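Local coordinates for ricin B-related lectin (Polyporus squamosus, PDB 5MUA), which probably binds galactose-containing glycans through a ricin-type beta-trefoil lectin domain joined to a calcium-dependent papain-like protease domain, here in complex with the inhibitor E-64, at residues D43-N46 against N47-L50; R88-G91 against G92-K96; S172-D176 against G177-V181; F227-N230 against G231-L234. One frame throughout, in Å; residues are numbered along the deposited sequence. Where two conformers were deposited one is given.

Overall arrangement
Along the chain the four contacts follow in order, 1 to 4, each a local turn. Contacts 1 and 2 belong to the beta-trefoil lectin part, with centres about 20 Å apart and no touch. Contact 2 lies out at the galactose site. Contacts 3 and 4 belong to the papain-like part, with centres about 12 Å apart. They share neighbouring parallel strands, 178-180 and 233-243, and both touch the second subunit. Contact 1 joins the two parts: L48 and L50 pack on L178, L180, F227 and F232. Sugar binding and the calcium and inhibitor sites are therefore well separated, with about 28 Å between the centres of contacts 2 and 3.

Contact 1. Residues D43-N46 against N47-L50; sequences DPLN and NLWL
D43 and N47 close a tight local turn, which leads from the loop after strand 35-39 into strand 49-53 of the lectin part. The two side chains cross at about a right angle. N47 ND2 donates to D43 OD1 at 2.9 Å in a nearly straight bond, 177° at the hydrogen. The acceptor lies in the amide plane of N47, and the carboxylate offers its anti lone pair. With CG between the backbone N and the carbonyl carbon (chi1 71°), the N47 amide folds back over the turn to reach D43. OD1 of D43 also has the hydroxyl of Y10 as a partner, so this buried amide is tied to strand 7-13.

Backbone bonds shape the turn itself. N47 N donates to P44 O at 3.0 Å, and L48 N to L45 O at 3.2 Å. In the ricin-type beta-trefoil, a QxW motif occupies such a turn and strand; here N47 and W49 probably take the glutamine and tryptophan places. NE1 of W49 donates to L21 O.

One water gives its two protons to L45 O, at 2.7 Å, and L48 O, at 2.6 Å. On the apolar side, CD2 of L45 meets CD1 of L48 at 4.2 Å. F227 of the papain-like part lies against both leucines.

Contact 2. Residues R88-G91 against G92-K96; sequences RPTG and GDNQK. With GAL (beta-D-galactopyranose), chain J.
The amide of Q95 holds R88 O almost exactly in its plane: NE2 donates to it at 2.9 Å, with 175° at the hydrogen. A second flat group, the guanidinium of R88, has CG2 of T90 over one face, 4.0 Å above the plane and offset toward the rim. Q95 is consistent with the glutamine of the QxW motif of ricin-type beta-trefoil lectins. Its OE1 accepts T90 N at 3.0 Å, from above the carbonyl plane. The same OE1 takes a proton from a water that is bound to G91 N. NE2 also donates to D72 OD2, and D72 OD1 binds the galactose. Q95 is thus a second-shell residue that probably helps to position D72.

T90 turns its hydroxyl between the backbone N and the carbonyl carbon (chi1 62°). There OG1 accepts G92 N at 3.0 Å and forms an ST turn. N94 carries the sugar contact: its ND2 donates to O3 of the galactose at 2.9 Å. H76 and G75 N also bind the sugar. One water completes the link, 2.6 Å from each of T90 OG1, N94 OD1 and galactose O3, and it donates a proton to N94 OD1.

Contact 3. Residues S172-D176 against G177-V181; sequences SYLSD and GLYLV. With CA (calcium ion), chain E; CA (calcium ion), chain D; E64 (N-[N-[1-hydroxycarboxyethyl-carbonyl]leucylamino-butyl]-guanidine), chain F.
Y179 reaches back to L174 and D176 across the turn that joins strands 170-173 and 178-180 of the papain-like part. This turn adds ligands to a paired calcium site at the subunit interface.

The single hydrogen bond across the turn runs from D176 N to Y179 OH, at 3.0 Å and rather bent, 140° at the hydrogen. It holds the tyrosine hydroxyl against the backbone of D176, beside the metal ligands S175 O and the D176 carboxylate.

The apolar contact is small. CD1 of L174 sits at the edge of the Y179 ring, 3.8 Å from CE2. The L174 side chain also lies along the inhibitor, with CG 3.5 Å from C14 of E64. W201, C208 and H248 of the second subunit hydrogen-bond this inhibitor, so its pocket is built from both chains.

Metal bonds dominate the rest. One calcium takes S175 O at 2.4 Å and O4 of E64 at 2.2 Å. The other is gripped by both carboxylate oxygens of D176, with OD2 at 2.5 Å. E204, D207, D209 and D210 of the second subunit supply further ligands to the pair. Each calcium also holds a water. D176 OD1 bridges the two ions, 2.3 Å from the calcium that holds E64 and 2.6 Å from its neighbour.

Contact 4. Residues F227-N230 against G231-L234; sequences FKAN and GFAL
F232 points its ring edge into F227 across the bend that follows helix 208-226. Its side chain can be followed outward. CB packs against L178 O on the neighbouring strand. CG falls between the backbone N and the carbonyl carbon (chi1 67°), which swings the ring back over the 227-230 loop. CD1 comes next, with N230 O at 3.7 Å, near the ring plane and at its edge. CE1 then meets the methyl CB of A229 at 4.2 Å. At the tip, CZ stands over one face of the F227 ring, 3.7 Å from its CG.

The two phenyl rings form a T-shaped stack. Their centroids are 5.4 Å apart and their planes are turned by 77°. F232 gives the edge and F227 the face.

L234 adds to the group from the next strand residues. In one of its two conformers, CD2 of L234 comes to 3.9 Å from CE2 of F227, and V219 and W222 of the helix touch the same leucine. The chain makes its turn at G231, where phi is positive (88°). No hydrogen bond crosses this contact. L180 packs on F227, F232 and L234, and I205 of the second subunit packs on F232. The arrangement belongs to the papain-like fold, where the long helix 208-226 is followed by the antiparallel strands beginning with 233-243.

Contact 1. Residues D43-N46 against N47-L50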
loop_
_atom_site.group_PDB
_atom_site.type_symbol
_atom_site.label_atom_id
_atom_site.label_comp_id
_atom_site.label_asym_id
_atom_site.label_seq_id
_atom_site.Cartn_x
_atom_site.Cartn_y
_atom_site.Cartn_z
ATOM N N ASP B 43 24.103 2.866 12.319
ATOM C CA ASP B 43 23.459 3.595 11.208
ATOM C C ASP B 43 22.196 4.307 11.635
ATOM O O ASP B 43 21.144 4.122 10.972
ATOM C CB ASP B 43 23.219 2.662 10.000
ATOM C CG ASP B 43 22.994 3.402 8.718
ATOM O OD1 ASP B 43 23.466 4.588 8.597
ATOM O OD2 ASP B 43 22.365 2.798 7.807
ATOM N N PRO B 44 22.250 5.084 12.722
ATOM C CA PRO B 44 21.005 5.723 13.235
ATOM C C PRO B 44 20.512 6.748 12.199
ATOM O O PRO B 44 21.300 7.398 11.531
ATOM C CB PRO B 44 21.448 6.408 14.533
ATOM C CG PRO B 44 22.856 6.659 14.281
ATOM C CD PRO B 44 23.419 5.542 13.496
ATOM N N LEU B 45 19.201 6.847 12.051
ATOM C CA LEU B 45 18.641 7.601 10.950
ATOM C C LEU B 45 19.045 9.111 10.993
ATOM O O LEU B 45 18.998 9.765 9.983
ATOM C CB LEU B 45 17.109 7.473 10.948
ATOM C CG LEU B 45 16.511 6.084 10.794
ATOM C CD1 LEU B 45 14.981 6.118 10.842
ATOM C CD2 LEU B 45 16.936 5.624 9.419
ATOM N N ASN B 46 19.371 9.620 12.191
ATOM C CA ASN B 46 19.827 10.981 12.375
ATOM C C ASN B 46 21.247 11.258 11.867
ATOM O O ASN B 46 21.759 12.378 12.069
ATOM C CB ASN B 46 19.595 11.458 13.822
ATOM C CG ASN B 46 20.333 10.620 14.821
ATOM O OD1 ASN B 46 21.264 9.893 14.514
ATOM N ND2 ASN B 46 19.873 10.685 16.050
ATOM N N ASN B 47 21.853 10.285 11.202
ATOM C CA ASN B 47 23.076 10.529 10.418
ATOM C C ASN B 47 22.823 10.942 8.979
ATOM O O ASN B 47 23.765 11.078 8.185
ATOM C CB ASN B 47 24.056 9.372 10.527
ATOM C CG ASN B 47 23.579 8.132 9.779
ATOM O OD1 ASN B 47 22.586 8.216 8.991
ATOM N ND2 ASN B 47 24.272 6.979 10.013
ATOM N N LEU B 48 21.558 11.087 8.600
ATOM C CA LEU B 48 21.226 11.361 7.215
ATOM C C LEU B 48 20.986 12.825 7.011
ATOM O O LEU B 48 20.175 13.411 7.704
ATOM C CB LEU B 48 19.984 10.586 6.805
ATOM C CG LEU B 48 20.160 9.061 6.926
ATOM C CD1 LEU B 48 18.791 8.356 6.869
ATOM C CD2 LEU B 48 21.101 8.522 5.826
ATOM N N TRP B 49 21.627 13.391 5.985
ATOM C CA TRP B 49 21.512 14.823 5.720
ATOM C C TRP B 49 20.958 15.117 4.342
ATOM O O TRP B 49 21.505 14.667 3.301
ATOM C CB TRP B 49 22.869 15.511 5.885
ATOM C CG TRP B 49 23.380 15.346 7.281
ATOM C CD1 TRP B 49 24.219 14.354 7.721
ATOM C CD2 TRP B 49 23.026 16.105 8.476
ATOM N NE1 TRP B 49 24.441 14.490 9.043
ATOM C CE2 TRP B 49 23.744 15.547 9.542
ATOM C CE3 TRP B 49 22.233 17.229 8.719
ATOM C CZ2 TRP B 49 23.669 16.050 10.865
ATOM C CZ3 TRP B 49 22.153 17.754 10.030
ATOM C CH2 TRP B 49 22.876 17.151 11.091
ATOM N N LEU B 50 19.860 15.875 4.330
ATOM C CA LEU B 50 19.167 16.272 3.120
ATOM C C LEU B 50 19.635 17.668 2.784
ATOM O O LEU B 50 19.423 18.579 3.530
ATOM C CB LEU B 50 17.624 16.265 3.313
ATOM C CG LEU B 50 16.802 16.875 2.162
ATOM C CD1 LEU B 50 17.003 16.170 0.801
ATOM C CD2 LEU B 50 15.326 16.812 2.458
HETATM O O HOH W 1 20.699 6.147 8.746
HETATM O O HOH W 2 18.680 12.436 9.621
#

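Contact 2. Residues R88-G91 against G92-K96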
loop_
_atom_site.group_PDB
_atom_site.type_symbol
_atom_site.label_atom_id
_atom_site.label_comp_id
_atom_site.label_asym_id
_atom_site.label_seq_id
_atom_site.Cartn_x
_atom_site.Cartn_y
_atom_site.Cartn_z
ATOM N N ARG B 88 15.210 25.028 14.073
ATOM C CA ARG B 88 14.072 25.225 13.181
ATOM C C ARG B 88 14.466 26.127 12.030
ATOM O O ARG B 88 15.358 26.999 12.179
ATOM C CB ARG B 88 12.890 25.827 13.938
ATOM C CG ARG B 88 13.114 27.270 14.359
ATOM C CD ARG B 88 11.996 27.843 15.259
ATOM N NE ARG B 88 12.346 29.206 15.630
ATOM C CZ ARG B 88 12.276 30.284 14.848
ATOM N NH1 ARG B 88 11.781 30.232 13.621
ATOM N NH2 ARG B 88 12.680 31.464 15.322
ATOM N N PRO B 89 13.817 25.959 10.892
ATOM C CA PRO B 89 14.170 26.788 9.772
ATOM C C PRO B 89 13.901 28.264 9.988
ATOM O O PRO B 89 12.787 28.655 10.399
ATOM C CB PRO B 89 13.258 26.277 8.631
ATOM C CG PRO B 89 12.157 25.504 9.290
ATOM C CD PRO B 89 12.814 24.911 10.525
ATOM N N THR B 90 14.885 29.116 9.678
ATOM C CA THR B 90 14.686 30.557 9.816
ATOM C C THR B 90 14.804 31.315 8.490
ATOM O O THR B 90 14.527 32.510 8.461
ATOM C CB THR B 90 15.739 31.128 10.789
ATOM O OG1 THR B 90 17.014 30.907 10.219
ATOM C CG2 THR B 90 15.602 30.508 12.189
ATOM N N GLY B 91 15.351 30.705 7.433
ATOM C CA GLY B 91 15.746 31.445 6.261
ATOM C C GLY B 91 17.033 32.268 6.463
ATOM O O GLY B 91 17.442 32.956 5.558
ATOM N N GLY B 92 17.686 32.186 7.621
ATOM C CA GLY B 92 18.873 33.007 7.891
ATOM C C GLY B 92 20.092 32.466 7.145
ATOM O O GLY B 92 20.190 31.273 6.801
ATOM N N ASP B 93 21.075 33.330 6.962
ATOM C CA ASP B 93 22.274 32.961 6.254
ATOM C C ASP B 93 23.189 32.021 7.094
ATOM O O ASP B 93 24.119 31.376 6.533
ATOM C CB ASP B 93 23.015 34.195 5.840
ATOM C CG ASP B 93 22.434 34.801 4.576
ATOM O OD1 ASP B 93 21.662 34.134 3.860
ATOM O OD2 ASP B 93 22.826 35.921 4.298
ATOM N N ASN B 94 22.922 31.965 8.395
ATOM C CA ASN B 94 23.630 31.012 9.288
ATOM C C ASN B 94 23.026 29.612 9.220
ATOM O O ASN B 94 23.396 28.737 9.992
ATOM C CB ASN B 94 23.649 31.485 10.741
ATOM C CG ASN B 94 22.252 31.435 11.401
ATOM O OD1 ASN B 94 21.244 31.780 10.764
ATOM N ND2 ASN B 94 22.199 31.001 12.646
ATOM N N GLN B 95 22.047 29.388 8.370
ATOM C CA GLN B 95 21.614 28.011 7.957
ATOM C C GLN B 95 21.907 27.687 6.492
ATOM O O GLN B 95 21.398 26.693 5.945
ATOM C CB GLN B 95 20.099 27.807 8.240
ATOM C CG GLN B 95 19.792 28.050 9.717
ATOM C CD GLN B 95 18.361 27.804 10.065
ATOM O OE1 GLN B 95 17.494 27.658 9.156
ATOM N NE2 GLN B 95 18.100 27.627 11.368
ATOM N N LYS B 96 22.651 28.557 5.807
ATOM C CA LYS B 96 23.049 28.334 4.459
ATOM C C LYS B 96 24.533 28.053 4.440
ATOM O O LYS B 96 25.316 28.715 5.165
ATOM C CB LYS B 96 22.775 29.560 3.603
ATOM C CG LYS B 96 21.269 29.798 3.394
ATOM C CD LYS B 96 21.050 31.058 2.543
ATOM C CE LYS B 96 19.655 31.158 1.953
ATOM N NZ LYS B 96 18.652 31.434 2.977
HETATM C C1 GAL J . 19.873 32.718 17.110
HETATM C C2 GAL J . 19.878 32.344 15.629
HETATM C C3 GAL J . 19.399 30.935 15.340
HETATM C C4 GAL J . 20.135 29.962 16.274
HETATM C C5 GAL J . 20.041 30.441 17.747
HETATM C C6 GAL J . 20.856 29.609 18.715
HETATM O O1 GAL J . 20.575 33.925 17.192
HETATM O O2 GAL J . 19.014 33.261 14.935
HETATM O O3 GAL J . 19.619 30.695 13.926
HETATM O O4 GAL J . 21.515 29.940 15.826
HETATM O O5 GAL J . 20.544 31.780 17.884
HETATM O O6 GAL J . 20.590 30.067 20.029
HETATM O O HOH W 3 18.831 31.925 11.804
HETATM O O HOH W 4 16.514 28.212 6.777
#

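Contact 3. Residues S172-D176 against G177-V181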
loop_
_atom_site.group_PDB
_atom_site.type_symbol
_atom_site.label_atom_id
_atom_site.label_comp_id
_atom_site.label_asym_id
_atom_site.label_seq_id
_atom_site.Cartn_x
_atom_site.Cartn_y
_atom_site.Cartn_z
ATOM N N SER B 172 6.261 1.541 -16.551
ATOM C CA SER B 172 6.422 1.935 -15.212
ATOM C C SER B 172 5.923 3.373 -15.043
ATOM O O SER B 172 5.795 4.128 -16.035
ATOM C CB SER B 172 7.883 1.827 -14.813
ATOM O OG SER B 172 8.671 2.614 -15.666
ATOM N N TYR B 173 5.681 3.704 -13.777
ATOM C CA TYR B 173 5.094 4.978 -13.361
ATOM C C TYR B 173 5.844 5.481 -12.146
ATOM O O TYR B 173 6.097 4.718 -11.221
ATOM C CB TYR B 173 3.641 4.719 -13.058
ATOM C CG TYR B 173 2.899 4.144 -14.264
ATOM C CD1 TYR B 173 2.481 4.970 -15.319
ATOM C CD2 TYR B 173 2.752 2.796 -14.402
ATOM C CE1 TYR B 173 1.837 4.448 -16.416
ATOM C CE2 TYR B 173 2.163 2.259 -15.519
ATOM C CZ TYR B 173 1.708 3.098 -16.506
ATOM O OH TYR B 173 1.113 2.528 -17.600
ATOM N N LEU B 174 6.203 6.759 -12.156
ATOM C CA LEU B 174 7.044 7.341 -11.165
ATOM C C LEU B 174 6.152 8.187 -10.271
ATOM O O LEU B 174 5.237 8.851 -10.788
ATOM C CB LEU B 174 8.099 8.238 -11.910
ATOM C CG LEU B 174 8.825 9.370 -11.208
ATOM C CD1 LEU B 174 9.866 8.672 -10.350
ATOM C CD2 LEU B 174 9.533 10.339 -12.156
ATOM N N SER B 175 6.432 8.188 -8.976
ATOM C CA SER B 175 5.682 8.853 -7.943
ATOM C C SER B 175 6.264 10.166 -7.397
ATOM O O SER B 175 5.526 11.077 -7.115
ATOM C CB SER B 175 5.455 7.884 -6.777
ATOM O OG SER B 175 4.837 6.720 -7.276
ATOM N N ASP B 176 7.584 10.202 -7.225
ATOM C CA ASP B 176 8.287 11.261 -6.529
ATOM C C ASP B 176 9.539 11.656 -7.295
ATOM O O ASP B 176 9.882 11.044 -8.278
ATOM C CB ASP B 176 8.618 10.829 -5.115
ATOM C CG ASP B 176 7.329 10.548 -4.283
ATOM O OD1 ASP B 176 6.542 11.496 -4.084
ATOM O OD2 ASP B 176 7.138 9.396 -3.856
ATOM N N GLY B 177 10.147 12.725 -6.842
ATOM C CA GLY B 177 11.336 13.279 -7.495
ATOM C C GLY B 177 12.690 12.875 -6.938
ATOM O O GLY B 177 13.660 12.828 -7.695
ATOM N N LEU B 178 12.788 12.692 -5.622
ATOM C CA LEU B 178 14.048 12.436 -4.963
ATOM C C LEU B 178 13.817 11.304 -4.012
ATOM O O LEU B 178 12.893 11.360 -3.190
ATOM C CB LEU B 178 14.500 13.662 -4.162
ATOM C CG LEU B 178 15.849 13.478 -3.435
ATOM C CD1 LEU B 178 16.998 13.262 -4.430
ATOM C CD2 LEU B 178 16.131 14.651 -2.461
ATOM N N TYR B 179 14.602 10.257 -4.180
ATOM C CA TYR B 179 14.441 9.055 -3.358
ATOM C C TYR B 179 15.631 8.791 -2.430
ATOM O O TYR B 179 16.778 8.792 -2.891
ATOM C CB TYR B 179 14.281 7.847 -4.264
ATOM C CG TYR B 179 12.991 7.824 -4.984
ATOM C CD1 TYR B 179 11.874 7.319 -4.396
ATOM C CD2 TYR B 179 12.853 8.455 -6.257
ATOM C CE1 TYR B 179 10.642 7.317 -5.049
ATOM C CE2 TYR B 179 11.642 8.398 -6.946
ATOM C CZ TYR B 179 10.533 7.830 -6.316
ATOM O OH TYR B 179 9.329 7.810 -6.954
ATOM N N LEU B 180 15.343 8.425 -1.187
ATOM C CA LEU B 180 16.323 7.768 -0.297
ATOM C C LEU B 180 16.388 6.291 -0.634
ATOM O O LEU B 180 15.362 5.612 -0.785
ATOM C CB LEU B 180 16.015 7.932 1.172
ATOM C CG LEU B 180 16.911 7.177 2.181
ATOM C CD1 LEU B 180 18.328 7.775 2.027
ATOM C CD2 LEU B 180 16.374 7.433 3.594
ATOM N N VAL B 181 17.596 5.808 -0.784
ATOM C CA VAL B 181 17.833 4.384 -1.038
ATOM C C VAL B 181 18.091 3.781 0.337
ATOM O O VAL B 181 19.042 4.139 1.042
ATOM C CB VAL B 181 19.058 4.160 -1.973
ATOM C CG1 VAL B 181 19.447 2.687 -2.068
ATOM C CG2 VAL B 181 18.827 4.738 -3.356
HETATM CA CA CA E . 4.696 12.300 -5.243
HETATM CA CA CA D . 5.396 10.068 -2.194
HETATM C C1 E64 F . -0.440 15.378 -4.522
HETATM O O1 E64 F . -1.467 16.053 -4.752
HETATM O O2 E64 F . 0.050 15.227 -3.400
HETATM C C2 E64 F . 0.133 14.588 -5.676
HETATM C C3 E64 F . 1.652 14.823 -5.682
HETATM O O3 E64 F . 1.742 16.237 -6.084
HETATM C C4 E64 F . 2.331 14.005 -6.724
HETATM O O4 E64 F . 3.113 13.113 -6.479
HETATM N N1 E64 F . 2.092 14.340 -7.951
HETATM C C6 E64 F . 2.632 13.820 -9.190
HETATM C C7 E64 F . 1.969 12.614 -9.858
HETATM C C8 E64 F . 1.205 11.637 -8.975
HETATM C C9 E64 F . 2.310 10.648 -8.559
HETATM C C10 E64 F . 0.162 11.007 -9.900
HETATM C C11 E64 F . 3.492 14.706 -10.117
HETATM O O5 E64 F . 2.871 15.712 -10.465
HETATM N N2 E64 F . 4.754 14.403 -10.556
HETATM C C12 E64 F . 5.704 13.383 -10.087
HETATM C C13 E64 F . 5.533 11.966 -10.611
HETATM C C14 E64 F . 6.310 11.771 -11.859
HETATM C C15 E64 F . 5.586 12.310 -13.047
HETATM N N3 E64 F . 5.774 11.376 -14.100
HETATM C C16 E64 F . 6.901 11.400 -14.782
HETATM N N4 E64 F . 7.266 10.379 -15.531
HETATM N N5 E64 F . 7.691 12.444 -14.624
HETATM O O HOH W 5 6.340 8.089 -1.322
HETATM O O HOH W 6 5.991 14.133 -6.131
#

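Contact 4. Residues F227-N230 against G231-L234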
loop_
_atom_site.group_PDB
_atom_site.type_symbol
_atom_site.label_atom_id
_atom_site.label_comp_id
_atom_site.label_asym_id
_atom_site.label_seq_id
_atom_site.Cartn_x
_atom_site.Cartn_y
_atom_site.Cartn_z
ATOM N N PHE B 227 10.758 10.251 9.455
ATOM C CA PHE B 227 11.478 11.412 8.920
ATOM C C PHE B 227 10.646 12.667 9.038
ATOM O O PHE B 227 9.545 12.741 8.491
ATOM C CB PHE B 227 11.918 11.193 7.502
ATOM C CG PHE B 227 12.866 10.031 7.358
ATOM C CD1 PHE B 227 14.183 10.157 7.695
ATOM C CD2 PHE B 227 12.455 8.821 6.893
ATOM C CE1 PHE B 227 15.055 9.097 7.542
ATOM C CE2 PHE B 227 13.325 7.732 6.763
ATOM C CZ PHE B 227 14.618 7.886 7.105
ATOM N N LYS B 228 11.144 13.623 9.798
ATOM C CA LYS B 228 10.430 14.915 9.982
ATOM C C LYS B 228 10.689 15.900 8.868
ATOM O O LYS B 228 9.932 16.859 8.642
ATOM C CB LYS B 228 10.678 15.495 11.364
ATOM C CG LYS B 228 10.129 14.607 12.496
ATOM C CD LYS B 228 10.744 14.871 13.874
ATOM C CE LYS B 228 10.625 16.336 14.351
ATOM N NZ LYS B 228 9.301 16.735 14.916
ATOM N N ALA B 229 11.755 15.681 8.114
ATOM C CA ALA B 229 11.985 16.499 6.885
ATOM C C ALA B 229 10.989 16.071 5.821
ATOM O O ALA B 229 10.485 14.956 5.868
ATOM C CB ALA B 229 13.430 16.269 6.387
ATOM N N ASN B 230 10.668 16.961 4.918
ATOM C CA ASN B 230 9.971 16.622 3.702
ATOM C C ASN B 230 10.903 16.700 2.467
ATOM O O ASN B 230 12.132 16.863 2.628
ATOM C CB ASN B 230 8.790 17.578 3.629
ATOM C CG ASN B 230 9.204 18.946 3.324
ATOM O OD1 ASN B 230 10.410 19.231 3.201
ATOM N ND2 ASN B 230 8.210 19.844 3.100
ATOM N N GLY B 231 10.353 16.539 1.271
ATOM C CA GLY B 231 11.081 16.779 0.065
ATOM C C GLY B 231 11.866 15.614 -0.483
ATOM O O GLY B 231 12.683 15.796 -1.378
ATOM N N PHE B 232 11.578 14.407 0.018
ATOM C CA PHE B 232 12.078 13.172 -0.588
ATOM C C PHE B 232 11.107 12.036 -0.204
ATOM O O PHE B 232 10.258 12.195 0.697
ATOM C CB PHE B 232 13.456 12.789 -0.035
ATOM C CG PHE B 232 13.455 12.403 1.419
ATOM C CD1 PHE B 232 13.333 13.359 2.452
ATOM C CD2 PHE B 232 13.660 11.096 1.801
ATOM C CE1 PHE B 232 13.338 12.953 3.805
ATOM C CE2 PHE B 232 13.692 10.734 3.148
ATOM C CZ PHE B 232 13.516 11.655 4.141
ATOM N N ALA B 233 11.305 10.896 -0.881
ATOM C CA ALA B 233 10.529 9.701 -0.624
ATOM C C ALA B 233 11.469 8.572 -0.448
ATOM O O ALA B 233 12.662 8.688 -0.709
ATOM C CB ALA B 233 9.591 9.415 -1.806
ATOM N N LEU B 234 10.925 7.467 0.029
ATOM C CA LEU B 234 11.674 6.223 0.155
ATOM C C LEU B 234 11.426 5.340 -1.048
ATOM O O LEU B 234 10.253 5.085 -1.416
ATOM C CB LEU B 234 11.257 5.485 1.441
ATOM C CG LEU B 234 11.381 6.204 2.799
ATOM C CD1 LEU B 234 11.093 5.254 3.922
ATOM C CD2 LEU B 234 12.709 6.909 3.040
#